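70 KDA protein (Xanthomonas sp., PDB 4B2N) cleaves rubber oxidatively as a processive dihaem c-type cytochrome dioxygenase, probably related to cytochrome c peroxidases. Local coordinates at residues A[296-310]-A[493-507]. Sequence-based numbering, arbitrary orientation.
Sequences FKTRQFWDGSLSSDN and NIWEEPTGYIAPPLY. With HEC (heme c), chain D.
Two backbone hydrogen bonds join the segments. Ile-502 N donates to Trp-302 O (2.9 Å), and Glu-496 N to Ser-305 O (2.9 Å). Waters extend this polar seam, one linking Arg-299 NH2 to Ile-494 O, another Ser-307 N to Asn-493 OD1. Arg-299, bent at chi2 and chi3, turns back to donate from NE to the carbonyl oxygen of Gly-304 (2.9 Å), the last residue of the type I turn 301-304. Ser-305 OG and N both reach Asp-303 OD1 from one face of the carboxylate, the N closing an Asx turn; OD2 salt-bridges Arg-432. Among the apolar contacts, chi1 of -168° lays the indole of Trp-495 against Ser-305 and Leu-306. Ser-305 CB sits over its five-membered ring, 3.4 Å from the centroid, a CH-pi contact, while Leu-306 CD1 meets CZ3 obliquely. Farther along, Tyr-507 points its edge at the face of Phe-296 (centroids 4.7 Å apart). Lys-297, whose NZ is hydrogen-bonded to a propionate of the first haem, crosses Pro-505, CG to CG 3.5 Å. Trp-302 CZ3 packs on Pro-504 CG (4.0 Å) and approaches O2D of the second haem. With Phe-301 N and Trp-302 N hydrogen-bonded to the first haem's propionates, and Tyr-501 to Pro-504 and Leu-506 lining the second pocket, this buried junction lies between the two haem c sites.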
ATOM      1  N   PHE A 296      -5.639   8.194  10.354  1.00 15.84           N
ATOM      2  CA  PHE A 296      -5.994   9.547   9.900  1.00 15.35           C
ATOM      3  C   PHE A 296      -6.642   9.607   8.530  1.00 16.20           C
ATOM      4  O   PHE A 296      -7.073  10.672   8.024  1.00 16.22           O
ATOM      5  CB  PHE A 296      -4.750  10.473   9.989  1.00 15.13           C
ATOM      6  CG  PHE A 296      -4.309  10.683  11.390  1.00 15.22           C
ATOM      7  CD1 PHE A 296      -4.906  11.676  12.158  1.00 15.94           C
ATOM      8  CD2 PHE A 296      -3.355   9.874  11.962  1.00 14.73           C
ATOM      9  CE1 PHE A 296      -4.519  11.870  13.505  1.00 17.55           C
ATOM     10  CE2 PHE A 296      -2.957  10.054  13.274  1.00 16.85           C
ATOM     11  CZ  PHE A 296      -3.531  11.057  14.039  1.00 15.92           C
ATOM     12  N   LYS A 297      -6.791   8.454   7.936  1.00 14.49           N
ATOM     13  CA  LYS A 297      -7.260   8.406   6.556  1.00 15.10           C
ATOM     14  C   LYS A 297      -8.669   7.895   6.491  1.00 15.06           C
ATOM     15  O   LYS A 297      -8.939   6.732   6.820  1.00 14.17           O
ATOM     16  CB  LYS A 297      -6.282   7.560   5.721  1.00 13.01           C
ATOM     17  CG  LYS A 297      -4.928   8.246   5.678  1.00 15.14           C
ATOM     18  CD  LYS A 297      -3.806   7.372   5.087  1.00 16.24           C
ATOM     19  CE  LYS A 297      -3.825   7.504   3.547  1.00 15.73           C
ATOM     20  NZ  LYS A 297      -2.670   6.675   2.973  1.00 17.55           N
ATOM     21  N   THR A 298      -9.587   8.757   6.078  1.00 15.08           N
ATOM     22  CA  THR A 298     -10.995   8.355   5.857  1.00 15.91           C
ATOM     23  C   THR A 298     -11.186   7.354   4.760  1.00 14.93           C
ATOM     24  O   THR A 298     -12.183   6.569   4.816  1.00 16.63           O
ATOM     25  CB  THR A 298     -11.871   9.609   5.558  1.00 16.53           C
ATOM     26  OG1 THR A 298     -11.355  10.222   4.355  1.00 16.37           O
ATOM     27  CG2 THR A 298     -11.823  10.625   6.745  1.00 15.50           C
ATOM     28  N   ARG A 299     -10.211   7.242   3.831  1.00 15.09           N
ATOM     29  CA  ARG A 299     -10.359   6.322   2.698  1.00 14.71           C
ATOM     30  C   ARG A 299      -9.191   5.342   2.621  1.00 15.30           C
ATOM     31  O   ARG A 299      -8.128   5.595   3.181  1.00 14.30           O
ATOM     32  CB  ARG A 299     -10.388   7.073   1.337  1.00 15.95           C
ATOM     33  CG  ARG A 299     -11.319   8.277   1.305  1.00 17.16           C
ATOM     34  CD  ARG A 299     -12.781   7.904   1.521  1.00 19.21           C
ATOM     35  NE  ARG A 299     -13.328   7.141   0.391  1.00 20.23           N
ATOM     36  CZ  ARG A 299     -14.541   6.641   0.289  1.00 18.76           C
ATOM     37  NH1 ARG A 299     -15.422   6.765   1.274  1.00 17.55           N
ATOM     38  NH2 ARG A 299     -14.882   5.993  -0.846  1.00 21.59           N
ATOM     39  N   GLN A 300      -9.390   4.341   1.784  1.00 15.38           N
ATOM     40  CA  GLN A 300      -8.346   3.373   1.413  1.00 15.63           C
ATOM     41  C   GLN A 300      -7.895   3.702  -0.035  1.00 16.33           C
ATOM     42  O   GLN A 300      -8.692   4.147  -0.858  1.00 16.27           O
ATOM     43  CB  GLN A 300      -8.955   1.952   1.426  1.00 15.77           C
ATOM     44  CG  GLN A 300      -9.702   1.637   2.708  1.00 17.89           C
ATOM     45  CD  GLN A 300      -8.855   0.848   3.689  1.00 18.68           C
ATOM     46  OE1 GLN A 300      -9.372   0.204   4.597  1.00 21.51           O
ATOM     47  NE2 GLN A 300      -7.571   0.996   3.582  1.00 17.34           N
ATOM     48  N   PHE A 301      -6.631   3.379  -0.329  1.00 14.86           N
ATOM     49  CA  PHE A 301      -6.079   3.321  -1.626  1.00 14.69           C
ATOM     50  C   PHE A 301      -5.703   4.705  -2.093  1.00 16.46           C
ATOM     51  O   PHE A 301      -6.209   5.740  -1.572  1.00 16.34           O
ATOM     52  CB  PHE A 301      -6.996   2.561  -2.594  1.00 14.95           C
ATOM     53  CG  PHE A 301      -7.035   1.047  -2.363  1.00 15.68           C
ATOM     54  CD1 PHE A 301      -5.920   0.335  -1.968  1.00 16.09           C
ATOM     55  CD2 PHE A 301      -8.210   0.334  -2.626  1.00 17.44           C
ATOM     56  CE1 PHE A 301      -5.957  -1.071  -1.802  1.00 15.74           C
ATOM     57  CE2 PHE A 301      -8.257  -1.068  -2.494  1.00 17.00           C
ATOM     58  CZ  PHE A 301      -7.120  -1.788  -2.072  1.00 15.91           C
ATOM     59  N   TRP A 302      -4.769   4.739  -3.040  1.00 15.79           N
ATOM     60  CA  TRP A 302      -4.234   6.022  -3.508  1.00 15.47           C
ATOM     61  C   TRP A 302      -5.257   6.923  -4.122  1.00 17.26           C
ATOM     62  O   TRP A 302      -5.062   8.132  -4.121  1.00 16.39           O
ATOM     63  CB  TRP A 302      -3.128   5.781  -4.552  1.00 13.42           C
ATOM     64  CG  TRP A 302      -1.837   5.523  -3.857  1.00 14.50           C
ATOM     65  CD1 TRP A 302      -1.091   4.337  -3.774  1.00 14.76           C
ATOM     66  CD2 TRP A 302      -1.076   6.526  -3.146  1.00 15.75           C
ATOM     67  NE1 TRP A 302       0.054   4.551  -3.074  1.00 15.15           N
ATOM     68  CE2 TRP A 302       0.138   5.871  -2.690  1.00 14.59           C
ATOM     69  CE3 TRP A 302      -1.243   7.934  -2.934  1.00 14.75           C
ATOM     70  CZ2 TRP A 302       1.097   6.555  -1.962  1.00 15.09           C
ATOM     71  CZ3 TRP A 302      -0.258   8.622  -2.212  1.00 15.65           C
ATOM     72  CH2 TRP A 302       0.907   7.962  -1.754  1.00 15.52           C
ATOM     73  N   ASP A 303      -6.329   6.339  -4.632  1.00 17.13           N
ATOM     74  CA  ASP A 303      -7.436   7.105  -5.238  1.00 16.50           C
ATOM     75  C   ASP A 303      -8.560   7.410  -4.221  1.00 16.72           C
ATOM     76  O   ASP A 303      -9.570   8.031  -4.583  1.00 15.34           O
ATOM     77  CB  ASP A 303      -8.055   6.338  -6.437  1.00 18.53           C
ATOM     78  CG  ASP A 303      -8.325   4.850  -6.115  1.00 20.24           C
ATOM     79  OD1 ASP A 303      -8.306   4.445  -4.933  1.00 18.64           O
ATOM     80  OD2 ASP A 303      -8.609   4.075  -7.061  1.00 20.98           O
ATOM     81  N   GLY A 304      -8.391   6.994  -2.983  1.00 15.12           N
ATOM     82  CA  GLY A 304      -9.431   7.257  -1.983  1.00 15.31           C
ATOM     83  C   GLY A 304     -10.724   6.544  -2.366  1.00 15.97           C
ATOM     84  O   GLY A 304     -11.798   6.988  -2.030  1.00 16.24           O
ATOM     85  N   SER A 305     -10.613   5.454  -3.097  1.00 15.49           N
ATOM     86  CA  SER A 305     -11.815   4.805  -3.677  1.00 15.52           C
ATOM     87  C   SER A 305     -12.812   4.185  -2.653  1.00 15.10           C
ATOM     88  O   SER A 305     -14.026   4.082  -2.953  1.00 16.37           O
ATOM     89  CB  SER A 305     -11.355   3.713  -4.608  1.00 17.04           C
ATOM     90  OG  SER A 305     -10.535   2.800  -3.934  1.00 18.22           O
ATOM     91  N   LEU A 306     -12.314   3.701  -1.525  1.00 13.93           N
ATOM     92  CA  LEU A 306     -13.149   3.004  -0.542  1.00 13.44           C
ATOM     93  C   LEU A 306     -13.094   3.554   0.837  1.00 14.28           C
ATOM     94  O   LEU A 306     -12.072   4.067   1.237  1.00 14.71           O
ATOM     95  CB  LEU A 306     -12.732   1.522  -0.468  1.00 13.66           C
ATOM     96  CG  LEU A 306     -12.766   0.744  -1.789  1.00 14.83           C
ATOM     97  CD1 LEU A 306     -12.017  -0.551  -1.692  1.00 13.94           C
ATOM     98  CD2 LEU A 306     -14.209   0.471  -2.211  1.00 14.23           C
ATOM     99  N   SER A 307     -14.179   3.398   1.613  1.00 15.10           N
ATOM    100  CA  SER A 307     -14.197   3.789   3.039  1.00 15.00           C
ATOM    101  C   SER A 307     -13.166   3.071   3.856  1.00 14.83           C
ATOM    102  O   SER A 307     -13.015   1.841   3.724  1.00 13.54           O
ATOM    103  CB  SER A 307     -15.544   3.428   3.669  1.00 15.25           C
ATOM    104  OG  SER A 307     -15.553   3.861   5.034  1.00 18.16           O
ATOM    105  N   SER A 308     -12.473   3.796   4.737  1.00 14.33           N
ATOM    106  CA  SER A 308     -11.603   3.139   5.702  1.00 14.56           C
ATOM    107  C   SER A 308     -12.319   2.232   6.714  1.00 14.66           C
ATOM    108  O   SER A 308     -11.661   1.558   7.477  1.00 16.14           O
ATOM    109  CB  SER A 308     -10.747   4.153   6.470  1.00 15.12           C
ATOM    110  OG  SER A 308      -9.853   4.746   5.535  1.00 15.62           O
ATOM    111  N   ASP A 309     -13.646   2.285   6.764  1.00 15.78           N
ATOM    112  CA  ASP A 309     -14.404   1.325   7.610  1.00 15.34           C
ATOM    113  C   ASP A 309     -14.316  -0.125   7.055  1.00 15.03           C
ATOM    114  O   ASP A 309     -14.575  -1.119   7.773  1.00 14.30           O
ATOM    115  CB  ASP A 309     -15.876   1.737   7.722  1.00 14.72           C
ATOM    116  CG  ASP A 309     -16.539   1.138   8.978  1.00 15.27           C
ATOM    117  OD1 ASP A 309     -15.946   1.194  10.094  1.00 14.88           O
ATOM    118  OD2 ASP A 309     -17.666   0.612   8.872  1.00 15.25           O
ATOM    119  N   ASN A 310     -13.972  -0.230   5.785  1.00 14.47           N
ATOM    120  CA  ASN A 310     -14.047  -1.485   5.081  1.00 14.74           C
ATOM    121  C   ASN A 310     -12.763  -2.239   5.255  1.00 14.70           C
ATOM    122  O   ASN A 310     -11.726  -1.643   5.384  1.00 15.09           O
ATOM    123  CB  ASN A 310     -14.406  -1.297   3.590  1.00 14.49           C
ATOM    124  CG  ASN A 310     -13.280  -1.714   2.669  1.00 13.71           C
ATOM    125  OD1 ASN A 310     -13.233  -2.812   2.235  1.00 13.59           O
ATOM    126  ND2 ASN A 310     -12.375  -0.778   2.361  1.00 14.97           N
ATOM    127  N   ASN A 493     -20.337  -0.296   0.185  1.00 14.41           N
ATOM    128  CA  ASN A 493     -18.856  -0.145   0.073  1.00 15.44           C
ATOM    129  C   ASN A 493     -18.460  -0.020  -1.372  1.00 15.74           C
ATOM    130  O   ASN A 493     -17.703  -0.817  -1.955  1.00 14.26           O
ATOM    131  CB  ASN A 493     -18.080  -1.284   0.774  1.00 15.55           C
ATOM    132  CG  ASN A 493     -16.572  -1.048   0.776  1.00 14.54           C
ATOM    133  OD1 ASN A 493     -16.089   0.091   1.009  1.00 14.98           O
ATOM    134  ND2 ASN A 493     -15.807  -2.097   0.420  1.00 13.70           N
ATOM    135  N   ILE A 494     -18.961   1.055  -1.941  1.00 15.89           N
ATOM    136  CA  ILE A 494     -18.891   1.370  -3.351  1.00 16.69           C
ATOM    137  C   ILE A 494     -17.460   1.753  -3.707  1.00 17.98           C
ATOM    138  O   ILE A 494     -16.854   2.581  -3.002  1.00 17.77           O
ATOM    139  CB  ILE A 494     -19.734   2.681  -3.590  1.00 17.99           C
ATOM    140  CG1 ILE A 494     -21.199   2.379  -3.388  1.00 22.14           C
ATOM    141  CG2 ILE A 494     -19.515   3.186  -5.010  1.00 21.59           C
ATOM    142  CD1 ILE A 494     -21.635   1.151  -4.174  1.00 21.27           C
ATOM    143  N   TRP A 495     -16.945   1.255  -4.834  1.00 15.29           N
ATOM    144  CA  TRP A 495     -15.674   1.767  -5.364  1.00 17.07           C
ATOM    145  C   TRP A 495     -15.960   3.108  -6.045  1.00 17.66           C
ATOM    146  O   TRP A 495     -16.544   3.102  -7.118  1.00 17.82           O
ATOM    147  CB  TRP A 495     -15.128   0.808  -6.405  1.00 15.91           C
ATOM    148  CG  TRP A 495     -13.680   1.164  -6.734  1.00 17.16           C
ATOM    149  CD1 TRP A 495     -13.188   2.306  -7.417  1.00 18.07           C
ATOM    150  CD2 TRP A 495     -12.484   0.445  -6.280  1.00 17.57           C
ATOM    151  NE1 TRP A 495     -11.810   2.307  -7.418  1.00 18.05           N
ATOM    152  CE2 TRP A 495     -11.323   1.228  -6.742  1.00 17.02           C
ATOM    153  CE3 TRP A 495     -12.258  -0.737  -5.542  1.00 16.14           C
ATOM    154  CZ2 TRP A 495     -10.035   0.818  -6.503  1.00 17.73           C
ATOM    155  CZ3 TRP A 495     -10.930  -1.121  -5.277  1.00 16.12           C
ATOM    156  CH2 TRP A 495      -9.848  -0.383  -5.777  1.00 17.09           C
ATOM    157  N   GLU A 496     -15.600   4.239  -5.442  1.00 18.96           N
ATOM    158  CA  GLU A 496     -15.910   5.552  -6.054  1.00 21.02           C
ATOM    159  C   GLU A 496     -15.299   5.753  -7.425  1.00 21.09           C
ATOM    160  O   GLU A 496     -14.203   5.274  -7.713  1.00 20.57           O
ATOM    161  CB  GLU A 496     -15.441   6.721  -5.173  1.00 21.49           C
ATOM    162  CG  GLU A 496     -16.294   6.839  -3.927  1.00 26.34           C
ATOM    163  CD  GLU A 496     -17.767   7.227  -4.200  1.00 32.47           C
ATOM    164  OE1 GLU A 496     -18.038   8.078  -5.070  1.00 39.12           O
ATOM    165  OE2 GLU A 496     -18.661   6.740  -3.469  1.00 34.01           O
ATOM    166  N   GLU A 497     -16.006   6.457  -8.284  1.00 19.24           N
ATOM    167  CA  GLU A 497     -15.420   6.760  -9.563  1.00 22.14           C
ATOM    168  C   GLU A 497     -14.113   7.582  -9.318  1.00 19.86           C
ATOM    169  O   GLU A 497     -14.138   8.532  -8.569  1.00 21.84           O
ATOM    170  CB  GLU A 497     -16.425   7.562 -10.380  1.00 23.39           C
ATOM    171  CG  GLU A 497     -15.831   7.913 -11.704  1.00 27.36           C
ATOM    172  CD  GLU A 497     -16.849   8.428 -12.665  1.00 30.44           C
ATOM    173  OE1 GLU A 497     -17.990   8.662 -12.228  1.00 33.18           O
ATOM    174  OE2 GLU A 497     -16.488   8.514 -13.863  1.00 34.71           O
ATOM    175  N   PRO A 498     -12.983   7.209  -9.964  1.00 18.41           N
ATOM    176  CA  PRO A 498     -11.798   8.011  -9.644  1.00 18.66           C
ATOM    177  C   PRO A 498     -11.799   9.424 -10.163  1.00 19.89           C
ATOM    178  O   PRO A 498     -12.235   9.641 -11.278  1.00 18.58           O
ATOM    179  CB  PRO A 498     -10.650   7.252 -10.269  1.00 19.00           C
ATOM    180  CG  PRO A 498     -11.211   6.224 -11.178  1.00 20.20           C
ATOM    181  CD  PRO A 498     -12.685   6.084 -10.853  1.00 19.00           C
ATOM    182  N   THR A 499     -11.242  10.333  -9.377  1.00 18.49           N
ATOM    183  CA  THR A 499     -11.114  11.736  -9.776  1.00 19.44           C
ATOM    184  C   THR A 499      -9.687  12.275  -9.556  1.00 20.09           C
ATOM    185  O   THR A 499      -9.299  13.300 -10.138  1.00 22.09           O
ATOM    186  CB  THR A 499     -12.068  12.617  -8.943  1.00 17.93           C
ATOM    187  OG1 THR A 499     -11.762  12.420  -7.574  1.00 18.49           O
ATOM    188  CG2 THR A 499     -13.511  12.187  -9.150  1.00 17.94           C
ATOM    189  N   GLY A 500      -8.919  11.612  -8.704  1.00 19.45           N
ATOM    190  CA  GLY A 500      -7.558  12.041  -8.425  1.00 20.10           C
ATOM    191  C   GLY A 500      -6.891  11.179  -7.374  1.00 20.63           C
ATOM    192  O   GLY A 500      -7.164   9.960  -7.260  1.00 18.82           O
ATOM    193  N   TYR A 501      -5.995  11.793  -6.610  1.00 18.63           N
ATOM    194  CA  TYR A 501      -5.237  11.052  -5.616  1.00 17.25           C
ATOM    195  C   TYR A 501      -5.444  11.684  -4.232  1.00 17.42           C
ATOM    196  O   TYR A 501      -5.602  12.939  -4.101  1.00 17.37           O
ATOM    197  CB  TYR A 501      -3.741  11.012  -6.005  1.00 17.72           C
ATOM    198  CG  TYR A 501      -3.473  10.333  -7.305  1.00 17.48           C
ATOM    199  CD1 TYR A 501      -3.764   8.979  -7.489  1.00 18.00           C
ATOM    200  CD2 TYR A 501      -2.843  11.042  -8.356  1.00 18.87           C
ATOM    201  CE1 TYR A 501      -3.511   8.359  -8.722  1.00 18.17           C
ATOM    202  CE2 TYR A 501      -2.568  10.445  -9.568  1.00 18.18           C
ATOM    203  CZ  TYR A 501      -2.904   9.087  -9.742  1.00 19.12           C
ATOM    204  OH  TYR A 501      -2.635   8.501 -10.950  1.00 17.92           O
ATOM    205  N   ILE A 502      -5.431  10.845  -3.188  1.00 15.53           N
ATOM    206  CA  ILE A 502      -5.496  11.316  -1.808  1.00 15.50           C
ATOM    207  C   ILE A 502      -4.206  12.144  -1.500  1.00 15.30           C
ATOM    208  O   ILE A 502      -3.105  11.779  -1.981  1.00 15.38           O
ATOM    209  CB  ILE A 502      -5.623  10.096  -0.869  1.00 15.76           C
ATOM    210  CG1 ILE A 502      -5.858  10.512   0.570  1.00 16.73           C
ATOM    211  CG2 ILE A 502      -4.356   9.260  -0.917  1.00 15.53           C
ATOM    212  CD1 ILE A 502      -7.198  11.205   0.741  1.00 18.39           C
ATOM    213  N   ALA A 503      -4.347  13.312  -0.843  1.00 16.39           N
ATOM    214  CA  ALA A 503      -3.196  14.016  -0.235  1.00 16.08           C
ATOM    215  C   ALA A 503      -2.913  13.285   1.123  1.00 16.57           C
ATOM    216  O   ALA A 503      -3.668  13.400   2.111  1.00 17.00           O
ATOM    217  CB  ALA A 503      -3.474  15.530  -0.083  1.00 17.79           C
ATOM    218  N   PRO A 504      -1.875  12.442   1.171  1.00 16.08           N
ATOM    219  CA  PRO A 504      -1.841  11.590   2.384  1.00 15.73           C
ATOM    220  C   PRO A 504      -1.336  12.337   3.631  1.00 15.90           C
ATOM    221  O   PRO A 504      -0.791  13.409   3.482  1.00 17.04           O
ATOM    222  CB  PRO A 504      -0.805  10.516   2.042  1.00 15.97           C
ATOM    223  CG  PRO A 504       0.041  11.115   0.952  1.00 17.37           C
ATOM    224  CD  PRO A 504      -0.837  12.086   0.184  1.00 16.19           C
ATOM    225  N   PRO A 505      -1.533  11.769   4.841  1.00 15.86           N
ATOM    226  CA  PRO A 505      -0.939  12.339   6.065  1.00 15.99           C
ATOM    227  C   PRO A 505       0.570  12.487   5.920  1.00 16.80           C
ATOM    228  O   PRO A 505       1.305  11.579   5.344  1.00 15.84           O
ATOM    229  CB  PRO A 505      -1.282  11.264   7.176  1.00 16.32           C
ATOM    230  CG  PRO A 505      -2.522  10.541   6.633  1.00 15.85           C
ATOM    231  CD  PRO A 505      -2.227  10.473   5.130  1.00 15.99           C
ATOM    232  N   LEU A 506       1.055  13.603   6.448  1.00 18.32           N
ATOM    233  CA  LEU A 506       2.503  13.850   6.526  1.00 17.94           C
ATOM    234  C   LEU A 506       3.127  13.476   7.853  1.00 17.56           C
ATOM    235  O   LEU A 506       4.334  13.541   7.983  1.00 15.85           O
ATOM    236  CB  LEU A 506       2.896  15.279   6.111  1.00 17.33           C
ATOM    237  CG  LEU A 506       2.296  15.750   4.780  1.00 17.58           C
ATOM    238  CD1 LEU A 506       2.767  17.153   4.456  1.00 18.03           C
ATOM    239  CD2 LEU A 506       2.797  14.853   3.654  1.00 16.14           C
ATOM    240  N   TYR A 507       2.318  12.985   8.811  1.00 17.40           N
ATOM    241  CA  TYR A 507       2.858  12.337   9.983  1.00 18.11           C
ATOM    242  C   TYR A 507       3.767  11.225   9.503  1.00 16.51           C
ATOM    243  O   TYR A 507       3.327  10.342   8.809  1.00 18.22           O
ATOM    244  CB  TYR A 507       1.727  11.699  10.798  1.00 15.56           C
ATOM    245  CG  TYR A 507       0.783  12.697  11.482  1.00 16.67           C
ATOM    246  CD1 TYR A 507       1.280  13.798  12.226  1.00 18.14           C
ATOM    247  CD2 TYR A 507      -0.575  12.488  11.439  1.00 16.71           C
ATOM    248  CE1 TYR A 507       0.407  14.681  12.877  1.00 18.01           C
ATOM    249  CE2 TYR A 507      -1.476  13.350  12.066  1.00 17.56           C
ATOM    250  CZ  TYR A 507      -0.972  14.425  12.838  1.00 18.34           C
ATOM    251  OH  TYR A 507      -1.871  15.259  13.497  1.00 16.66           O
TER
HETATM  252 FE   HEC D 701       1.212  17.580  -1.237  1.00 18.49          FE
HETATM  253  CHA HEC D 701       1.899  14.299  -2.077  1.00 16.76           C
HETATM  254  CHB HEC D 701       3.944  17.651   1.055  1.00 17.69           C
HETATM  255  CHC HEC D 701       0.878  20.948  -0.767  1.00 18.35           C
HETATM  256  CHD HEC D 701      -1.941  17.272  -2.509  1.00 17.68           C
HETATM  257  NA  HEC D 701       2.545  16.215  -0.562  1.00 18.57           N
HETATM  258  C1A HEC D 701       2.787  14.943  -1.137  1.00 18.22           C
HETATM  259  C2A HEC D 701       3.962  14.305  -0.551  1.00 17.18           C
HETATM  260  C3A HEC D 701       4.553  15.287   0.377  1.00 18.27           C
HETATM  261  C4A HEC D 701       3.705  16.457   0.284  1.00 18.09           C
HETATM  262  CMA HEC D 701       5.777  15.065   1.237  1.00 16.76           C
HETATM  263  CAA HEC D 701       4.440  12.867  -0.743  1.00 17.16           C
HETATM  264  CBA HEC D 701       3.525  12.098   0.279  1.00 16.35           C
HETATM  265  CGA HEC D 701       3.660  10.579   0.090  1.00 16.37           C
HETATM  266  O1A HEC D 701       4.330  10.188  -0.901  1.00 15.45           O
HETATM  267  O2A HEC D 701       3.177   9.706   0.899  1.00 16.75           O
HETATM  268  NB  HEC D 701       2.277  19.033  -0.046  1.00 19.52           N
HETATM  269  C1B HEC D 701       3.302  18.933   0.800  1.00 18.30           C
HETATM  270  C2B HEC D 701       3.740  20.178   1.439  1.00 19.50           C
HETATM  271  C3B HEC D 701       2.817  21.172   0.860  1.00 18.74           C
HETATM  272  C4B HEC D 701       1.982  20.366  -0.015  1.00 19.13           C
HETATM  273  CMB HEC D 701       4.861  20.337   2.441  1.00 19.00           C
HETATM  274  CAB HEC D 701       2.775  22.670   1.079  1.00 19.89           C
HETATM  275  CBB HEC D 701       3.889  23.347   0.573  1.00 18.72           C
HETATM  276  NC  HEC D 701      -0.266  18.824  -1.435  1.00 19.01           N
HETATM  277  C1C HEC D 701      -0.223  20.245  -1.358  1.00 19.09           C
HETATM  278  C2C HEC D 701      -1.403  20.927  -1.876  1.00 19.58           C
HETATM  279  C3C HEC D 701      -2.226  19.853  -2.372  1.00 18.96           C
HETATM  280  C4C HEC D 701      -1.460  18.590  -2.173  1.00 19.54           C
HETATM  281  CMC HEC D 701      -1.699  22.419  -1.890  1.00 18.53           C
HETATM  282  CAC HEC D 701      -3.561  20.046  -3.026  1.00 22.14           C
HETATM  283  CBC HEC D 701      -3.804  20.873  -4.061  1.00 21.32           C
HETATM  284  ND  HEC D 701       0.172  16.090  -2.029  1.00 17.43           N
HETATM  285  C1D HEC D 701      -1.043  16.106  -2.567  1.00 17.12           C
HETATM  286  C2D HEC D 701      -1.536  14.885  -3.190  1.00 17.15           C
HETATM  287  C3D HEC D 701      -0.400  14.000  -3.082  1.00 16.67           C
HETATM  288  C4D HEC D 701       0.582  14.832  -2.393  1.00 17.49           C
HETATM  289  CMD HEC D 701      -2.878  14.618  -3.821  1.00 16.40           C
HETATM  290  CAD HEC D 701      -0.309  12.568  -3.559  1.00 16.40           C
HETATM  291  CBD HEC D 701       0.380  12.655  -4.929  1.00 16.60           C
HETATM  292  CGD HEC D 701       0.601  11.298  -5.554  1.00 15.52           C
HETATM  293  O1D HEC D 701       0.203  11.031  -6.695  1.00 18.01           O
HETATM  294  O2D HEC D 701       1.158  10.491  -4.839  1.00 14.23           O
HETATM  295  O   HOH W   1     -17.111   4.496  -0.980  1.00 27.88           O
HETATM  296  O   HOH W   2     -10.032   9.263  -7.012  1.00 25.34           O
HETATM  297  O   HOH W   3     -16.732   2.593   0.589  1.00 29.02           O